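Uncharacterized esterase YxiM (Bacillus subtilis, PDB 2O14) is an uncharacterized member of the GDSL lipolytic family that probably hydrolyses ester bonds, its catalytic domain being joined to a galactose-binding-like beta domain. Local coordinates at residues F69-G73 and T74-N78; K183-W187 and G188-P192; A223-K226 and Y227-P230. All coordinates share one frame; numbering follows the deposited sequence.

Interaction 1 of 3, residues F69-G73 and T74-N78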
loop_
_atom_site.group_PDB
_atom_site.type_symbol
_atom_site.label_atom_id
_atom_site.label_comp_id
_atom_site.label_asym_id
_atom_site.label_seq_id
_atom_site.Cartn_x
_atom_site.Cartn_y
_atom_site.Cartn_z
ATOM N N PHE A 69 9.999 17.892 -3.354
ATOM C CA PHE A 69 9.801 17.695 -4.783
ATOM C C PHE A 69 8.712 18.668 -5.224
ATOM O O PHE A 69 7.545 18.515 -4.851
ATOM C CB PHE A 69 9.379 16.256 -5.058
ATOM C CG PHE A 69 10.464 15.248 -4.793
ATOM C CD1 PHE A 69 11.200 14.705 -5.840
ATOM C CD2 PHE A 69 10.755 14.843 -3.490
ATOM C CE1 PHE A 69 12.212 13.770 -5.596
ATOM C CE2 PHE A 69 11.764 13.908 -3.237
ATOM C CZ PHE A 69 12.489 13.374 -4.291
ATOM N N LEU A 70 9.108 19.672 -6.003
ATOM C CA LEU A 70 8.188 20.691 -6.497
ATOM C C LEU A 70 7.405 20.198 -7.715
ATOM O O LEU A 70 6.300 20.661 -7.992
ATOM C CB LEU A 70 8.963 21.964 -6.840
ATOM C CG LEU A 70 9.733 22.566 -5.663
ATOM C CD1 LEU A 70 10.446 23.837 -6.110
ATOM C CD2 LEU A 70 8.775 22.864 -4.525
ATOM N N ALA A 71 8.002 19.271 -8.449
ATOM C CA ALA A 71 7.360 18.660 -9.598
ATOM C C ALA A 71 7.227 17.209 -9.159
ATOM O O ALA A 71 8.138 16.668 -8.531
ATOM C CB ALA A 71 8.249 18.774 -10.824
ATOM N N TYR A 72 6.094 16.580 -9.448
ATOM C CA TYR A 72 5.901 15.193 -9.048
ATOM C C TYR A 72 5.051 14.407 -10.039
ATOM O O TYR A 72 4.803 14.865 -11.152
ATOM C CB TYR A 72 5.281 15.131 -7.646
ATOM C CG TYR A 72 4.085 16.030 -7.489
ATOM C CD1 TYR A 72 4.240 17.372 -7.152
ATOM C CD2 TYR A 72 2.805 15.557 -7.743
ATOM C CE1 TYR A 72 3.142 18.220 -7.079
ATOM C CE2 TYR A 72 1.705 16.392 -7.676
ATOM C CZ TYR A 72 1.880 17.720 -7.346
ATOM O OH TYR A 72 0.786 18.547 -7.314
ATOM N N GLY A 73 4.599 13.228 -9.616
ATOM C CA GLY A 73 3.819 12.354 -10.479
ATOM C C GLY A 73 4.708 11.157 -10.791
ATOM O O GLY A 73 5.917 11.321 -10.966
ATOM N N THR A 74 4.130 9.962 -10.871
ATOM C CA THR A 74 4.913 8.751 -11.119
ATOM C C THR A 74 5.806 8.761 -12.362
ATOM O O THR A 74 6.792 8.031 -12.422
ATOM C CB THR A 74 4.002 7.496 -11.175
ATOM O OG1 THR A 74 3.129 7.577 -12.308
ATOM C CG2 THR A 74 3.164 7.392 -9.895
ATOM N N LYS A 75 5.469 9.582 -13.351
ATOM C CA LYS A 75 6.265 9.656 -14.577
ATOM C C LYS A 75 7.168 10.883 -14.608
ATOM O O LYS A 75 7.874 11.123 -15.583
ATOM C CB LYS A 75 5.348 9.674 -15.801
ATOM C CG LYS A 75 5.142 8.311 -16.449
ATOM C CD LYS A 75 4.669 7.264 -15.461
ATOM C CE LYS A 75 4.477 5.933 -16.160
ATOM N NZ LYS A 75 3.978 4.886 -15.252
ATOM N N SER A 76 7.152 11.660 -13.536
ATOM C CA SER A 76 7.978 12.860 -13.485
ATOM C C SER A 76 9.466 12.534 -13.585
ATOM O O SER A 76 9.922 11.493 -13.107
ATOM C CB SER A 76 7.710 13.623 -12.189
ATOM O OG SER A 76 8.502 14.790 -12.128
ATOM N N ASN A 77 10.216 13.426 -14.218
ATOM C CA ASN A 77 11.653 13.256 -14.362
ATOM C C ASN A 77 12.342 13.886 -13.167
ATOM O O ASN A 77 13.564 13.810 -13.039
ATOM C CB ASN A 77 12.153 13.925 -15.646
ATOM C CG ASN A 77 11.927 13.066 -16.870
ATOM O OD1 ASN A 77 11.813 13.571 -17.987
ATOM N ND2 ASN A 77 11.874 11.749 -16.668
ATOM N N ASN A 78 11.548 14.516 -12.301
ATOM C CA ASN A 78 12.069 15.163 -11.102
ATOM C C ASN A 78 12.410 14.110 -10.047
ATOM O O ASN A 78 11.818 14.089 -8.967
ATOM C CB ASN A 78 11.030 16.130 -10.523
ATOM C CG ASN A 78 11.616 17.036 -9.447
ATOM O OD1 ASN A 78 10.913 17.478 -8.534
ATOM N ND2 ASN A 78 12.903 17.331 -9.561
#

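Interaction 2 of 3, residues K183-W187 and G188-P192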
loop_
_atom_site.group_PDB
_atom_site.type_symbol
_atom_site.label_atom_id
_atom_site.label_comp_id
_atom_site.label_asym_id
_atom_site.label_seq_id
_atom_site.Cartn_x
_atom_site.Cartn_y
_atom_site.Cartn_z
ATOM N N LYS A 183 -3.645 4.224 15.574
ATOM C CA LYS A 183 -4.890 3.942 16.278
ATOM C C LYS A 183 -5.863 3.249 15.320
ATOM O O LYS A 183 -6.649 2.391 15.720
ATOM C CB LYS A 183 -5.485 5.258 16.784
ATOM C CG LYS A 183 -6.759 5.130 17.596
ATOM C CD LYS A 183 -7.299 6.514 17.938
ATOM C CE LYS A 183 -8.556 6.434 18.786
ATOM N NZ LYS A 183 -9.110 7.789 19.071
ATOM N N GLN A 184 -5.795 3.639 14.052
ATOM C CA GLN A 184 -6.637 3.067 13.012
ATOM C C GLN A 184 -5.746 2.196 12.132
ATOM O O GLN A 184 -4.525 2.370 12.110
ATOM C CB GLN A 184 -7.260 4.180 12.164
ATOM C CG GLN A 184 -8.360 3.706 11.219
ATOM C CD GLN A 184 -8.966 4.840 10.409
ATOM O OE1 GLN A 184 -8.843 6.012 10.771
ATOM N NE2 GLN A 184 -9.641 4.494 9.316
ATOM N N ALA A 185 -6.350 1.260 11.410
ATOM C CA ALA A 185 -5.588 0.389 10.525
ATOM C C ALA A 185 -6.483 -0.403 9.572
ATOM O O ALA A 185 -7.654 -0.647 9.858
ATOM C CB ALA A 185 -4.726 -0.564 11.350
ATOM N N GLY A 186 -5.927 -0.779 8.425
ATOM C CA GLY A 186 -6.673 -1.569 7.463
ATOM C C GLY A 186 -6.187 -2.979 7.714
ATOM O O GLY A 186 -5.051 -3.146 8.147
ATOM N N TRP A 187 -7.001 -3.996 7.458
ATOM C CA TRP A 187 -6.531 -5.346 7.743
ATOM C C TRP A 187 -5.348 -5.778 6.888
ATOM O O TRP A 187 -4.640 -6.717 7.238
ATOM C CB TRP A 187 -7.671 -6.380 7.671
ATOM C CG TRP A 187 -8.266 -6.676 6.322
ATOM C CD1 TRP A 187 -9.408 -6.145 5.791
ATOM C CD2 TRP A 187 -7.810 -7.660 5.385
ATOM N NE1 TRP A 187 -9.697 -6.745 4.588
ATOM C CE2 TRP A 187 -8.731 -7.678 4.315
ATOM C CE3 TRP A 187 -6.711 -8.532 5.348
ATOM C CZ2 TRP A 187 -8.591 -8.537 3.219
ATOM C CZ3 TRP A 187 -6.571 -9.387 4.258
ATOM C CH2 TRP A 187 -7.506 -9.381 3.209
ATOM N N GLY A 188 -5.119 -5.085 5.777
ATOM C CA GLY A 188 -3.981 -5.420 4.942
ATOM C C GLY A 188 -2.711 -5.020 5.675
ATOM O O GLY A 188 -1.631 -5.560 5.437
ATOM N N GLN A 189 -2.847 -4.061 6.581
ATOM C CA GLN A 189 -1.718 -3.585 7.365
ATOM C C GLN A 189 -1.362 -4.603 8.450
ATOM O O GLN A 189 -0.227 -4.650 8.919
ATOM C CB GLN A 189 -2.067 -2.239 8.002
ATOM C CG GLN A 189 -1.047 -1.713 9.003
ATOM C CD GLN A 189 -1.480 -0.395 9.626
ATOM O OE1 GLN A 189 -0.867 0.087 10.581
ATOM N NE2 GLN A 189 -2.540 0.196 9.083
HETATM N N MSE A 190 -2.342 -5.419 8.841
HETATM C CA MSE A 190 -2.133 -6.432 9.875
HETATM C C MSE A 190 -1.839 -7.814 9.302
HETATM O O MSE A 190 -1.487 -8.737 10.033
HETATM C CB MSE A 190 -3.356 -6.517 10.791
HETATM C CG MSE A 190 -3.072 -6.081 12.213
HETATM SE SE MSE A 190 -2.497 -4.237 12.324
HETATM C CE MSE A 190 -4.206 -3.450 12.762
ATOM N N LEU A 191 -1.990 -7.949 7.993
ATOM C CA LEU A 191 -1.738 -9.209 7.314
ATOM C C LEU A 191 -0.371 -9.798 7.663
ATOM O O LEU A 191 -0.260 -10.982 7.995
ATOM C CB LEU A 191 -1.821 -9.006 5.804
ATOM C CG LEU A 191 -2.701 -9.963 5.005
ATOM C CD1 LEU A 191 -2.462 -9.700 3.523
ATOM C CD2 LEU A 191 -2.382 -11.414 5.350
ATOM N N PRO A 192 0.693 -8.983 7.589
ATOM C CA PRO A 192 2.020 -9.517 7.910
ATOM C C PRO A 192 2.135 -10.228 9.260
ATOM O O PRO A 192 3.016 -11.069 9.449
ATOM C CB PRO A 192 2.936 -8.293 7.780
ATOM C CG PRO A 192 2.014 -7.124 7.955
ATOM C CD PRO A 192 0.768 -7.553 7.241
#

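Interaction 3 of 3, residues A223-K226 and Y227-P230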
loop_
_atom_site.group_PDB
_atom_site.type_symbol
_atom_site.label_atom_id
_atom_site.label_comp_id
_atom_site.label_asym_id
_atom_site.label_seq_id
_atom_site.Cartn_x
_atom_site.Cartn_y
_atom_site.Cartn_z
ATOM N N ALA A 223 1.071 -0.134 -10.815
ATOM C CA ALA A 223 2.173 -0.375 -9.886
ATOM C C ALA A 223 2.319 -1.855 -9.549
ATOM O O ALA A 223 3.430 -2.355 -9.381
ATOM C CB ALA A 223 1.956 0.419 -8.602
ATOM N N ILE A 224 1.191 -2.550 -9.433
ATOM C CA ILE A 224 1.212 -3.970 -9.113
ATOM C C ILE A 224 1.540 -4.830 -10.337
ATOM O O ILE A 224 2.265 -5.815 -10.224
ATOM C CB ILE A 224 -0.137 -4.422 -8.525
ATOM C CG1 ILE A 224 -0.379 -3.715 -7.188
ATOM C CG2 ILE A 224 -0.151 -5.943 -8.351
ATOM C CD1 ILE A 224 -1.746 -3.979 -6.594
ATOM N N LEU A 225 1.001 -4.463 -11.497
ATOM C CA LEU A 225 1.253 -5.206 -12.731
ATOM C C LEU A 225 2.718 -5.121 -13.134
ATOM O O LEU A 225 3.224 -5.962 -13.882
ATOM C CB LEU A 225 0.373 -4.667 -13.863
ATOM C CG LEU A 225 -1.118 -4.985 -13.714
ATOM C CD1 LEU A 225 -1.932 -4.205 -14.735
ATOM C CD2 LEU A 225 -1.328 -6.487 -13.878
ATOM N N LYS A 226 3.393 -4.094 -12.631
ATOM C CA LYS A 226 4.803 -3.879 -12.914
ATOM C C LYS A 226 5.668 -5.015 -12.365
ATOM O O LYS A 226 6.683 -5.372 -12.965
ATOM C CB LYS A 226 5.256 -2.561 -12.278
ATOM C CG LYS A 226 6.732 -2.223 -12.467
ATOM C CD LYS A 226 6.997 -1.555 -13.805
ATOM C CE LYS A 226 8.453 -1.133 -13.923
ATOM N NZ LYS A 226 8.714 -0.438 -15.209
ATOM N N TYR A 227 5.265 -5.591 -11.236
ATOM C CA TYR A 227 6.067 -6.638 -10.611
ATOM C C TYR A 227 5.404 -7.985 -10.346
ATOM O O TYR A 227 6.096 -8.998 -10.251
ATOM C CB TYR A 227 6.633 -6.122 -9.284
ATOM C CG TYR A 227 7.385 -4.820 -9.399
ATOM C CD1 TYR A 227 8.623 -4.759 -10.037
ATOM C CD2 TYR A 227 6.864 -3.643 -8.858
ATOM C CE1 TYR A 227 9.330 -3.558 -10.129
ATOM C CE2 TYR A 227 7.566 -2.431 -8.950
ATOM C CZ TYR A 227 8.797 -2.398 -9.583
ATOM O OH TYR A 227 9.499 -1.215 -9.668
ATOM N N ILE A 228 4.083 -8.015 -10.220
ATOM C CA ILE A 228 3.403 -9.277 -9.931
ATOM C C ILE A 228 3.720 -10.353 -10.973
ATOM O O ILE A 228 3.745 -10.088 -12.173
ATOM C CB ILE A 228 1.873 -9.064 -9.808
ATOM C CG1 ILE A 228 1.260 -10.197 -8.981
ATOM C CG2 ILE A 228 1.244 -8.989 -11.184
ATOM C CD1 ILE A 228 -0.173 -9.930 -8.533
ATOM N N LYS A 229 3.973 -11.568 -10.500
ATOM C CA LYS A 229 4.316 -12.683 -11.378
ATOM C C LYS A 229 3.840 -14.016 -10.803
ATOM O O LYS A 229 3.252 -14.062 -9.722
ATOM C CB LYS A 229 5.833 -12.733 -11.577
ATOM C CG LYS A 229 6.629 -12.801 -10.280
ATOM C CD LYS A 229 8.133 -12.861 -10.549
ATOM C CE LYS A 229 8.936 -12.731 -9.263
ATOM N NZ LYS A 229 8.602 -13.788 -8.278
ATOM N N PRO A 230 4.084 -15.123 -11.525
ATOM C CA PRO A 230 3.649 -16.424 -11.013
ATOM C C PRO A 230 4.185 -16.656 -9.604
ATOM O O PRO A 230 5.356 -16.389 -9.316
ATOM C CB PRO A 230 4.237 -17.403 -12.026
ATOM C CG PRO A 230 4.164 -16.633 -13.302
ATOM C CD PRO A 230 4.650 -15.257 -12.881
HETATM O O HOH W 1 4.927 -8.174 -13.596
#

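Interaction 1 of 3, residues F69-G73 and T74-N78
Phe69 and Asn78 meet where the loop after strand 65-69 folds back on its own start. The contact is made at the rim of the Phe69 ring: CD1 lies 3.2 Å from the backbone O of Asn78, which sits in the plane of the ring, so the slightly positive C-H edge faces the carbonyl oxygen. The Asn78 amide does not stack on this ring; the two planes stand 67° apart. With its CG turned opposite the backbone N (chi1 -168°), the Asn78 side chain reaches across to Ala71, whose CB packs 3.8 Å from Asn78 CB. Around Phe69 and Asn78, Met52 of strand 52-56 touches both side chains, and Leu135 of strand 131-138 also packs on the phenyl ring.

Farther along, Gly73 to Ser76 form a type I beta turn, closed by Ser76 N donating to Gly73 O at 2.9 Å from above the carbonyl plane. Gly73 has a positive phi, and at these backbone angles a CB would jam against the carbonyl O of Tyr72. The CB of Ser76 faces back over the turn, 3.3 Å from Tyr72 O. Its hydroxyl, anti to the backbone N (chi1 -180°), accepts from Asn78 N at 3.1 Å, making an ST turn that begins at Ser76, the last residue of the beta turn.

Two turns that share Ser76 thus fold the chain back between strands 65-69 and 80-83. The chemistry is that of a tight turn: one main-chain hydrogen bond, a serine hydroxyl accepting the N-H of Asn78, and an aromatic edge set against that residue's carbonyl.

Interaction 2 of 3, residues K183-W187 and G188-P192
Ala185 CB packs against Met190, present as selenomethionine, its methyl CE only 3.3 Å away, tighter than usual carbon contact. The selenomethionine chain bends at chi2 and chi3, and this curls its end back to the alanine. Gln189 takes the opposite form: extended beyond CG, it runs beside Ala185 with its amide group alongside Ala185 CB. Trp187 and Leu191, four residues apart, lie side by side, pointing the same way, with CZ3 of the indole 4.0 Å from Leu191 CG, which meets the ring at its edge. The indole is swung between its own backbone N and carbonyl carbon (chi1 69°), which brings CG within 3.6 Å of Gly188 N.

The backbone beneath these side chains begins a short, weakly bonded helix. Gln189 N donates to Gly186 O at 2.9 Å, from above the carbonyl plane, and Met190 N makes a weak bond to Trp187 O at 3.1 Å. In the next shell, Met235 of strand 233-237 touches both Trp187 and Leu191, while Gln237 accepts from Trp187 NE1. Helix 345-361 covers Met190 through Ala348 and Asp349. Replacing Trp187 with an alanine would probably leave Gln237 without its indole donor and open a gap beside Leu191 and Met235.

The Gln184 side chain comes within about 3 Å of that of His342, an active-site residue by similarity. The chemistry therefore changes along this segment: a polar amide beside the probable catalytic site gives way to a buried apolar anchorage on the central parallel sheet, where the indole N-H has a glutamine partner.

Interaction 3 of 3, residues A223-K226 and Y227-P230
The Tyr227 ring carries the aliphatic part of Lys226 on one face: CG stands almost above the ring centre, 3.5 Å from the centroid and only 12° off the normal, a CH-pi contact. The two side chains cross at a slant. Lys226 CG lies opposite the backbone N (chi1 179°), and a bend at chi2 then carries CD and the atoms beyond it up and away from the face, so that CG is the closest atom of the lysine chain to the ring centre. Tyr227 CD2 comes 3.7 Å from Ala223 O. Beyond the segments, Tyr166 of strand 164-169 and Glu106 touch Tyr227, and its OH is hydrogen-bonded to Gln110 NE2 in the galactose-binding-like part of the chain.

At the end of helix 220-225, Ile224 O accepts two backbone N-H groups. Tyr227 N, 3.2 Å away, approaches from above the carbonyl plane, whereas Ile228 N, at 2.9 Å, lies nearly in line with the C=O bond and gives the straighter hydrogen bond (166°). This pairing brings the side chains of Ile224 and Ile228 together, with CG2 of the former 4.0 Å from CD1 of the latter. Ile228 CG2 also touches Leu225, 4.1 Å from its CA. Both isoleucines rest on Tyr166, while Val265 of helix 251-266 packs against Leu225 and Ile228. A water donates to Leu225 O and to Ile228 O, at 2.8 and 2.7 Å, bridging the last part of the helix to the chain that leaves it.

Around the last turn of the helix, carbonyls are thus engaged by N-H groups and a water, while hydrocarbon packs against strand 164-169 and helix 251-266. Tyr227 is amphipathic in use: its face takes a lysine methylene and its hydroxyl bonds to a glutamine amide of the other domain.

Overall arrangement
The three contacts follow one another along the chain without overlap. Interaction 1 belongs to the galactose-binding-like domain, in the loop joining strands 65-69 and 80-83, its centre about 29 Å from that of interaction 2, across the chain's centre. Interactions 2 and 3 both belong to the GDSL hydrolase domain. Their centres lie about 22 Å apart on opposite sides of the chain's centre, yet both pack on the central parallel sheet, interaction 2 on strand 233-237 and interaction 3 on strand 164-169. Interaction 2 alone adjoins the probable catalytic site. Interactions 1 and 3 approach to about 7 Å between nearest atoms, and a salt bridge from Lys75 to Glu222 of helix 220-225 links the two domains there.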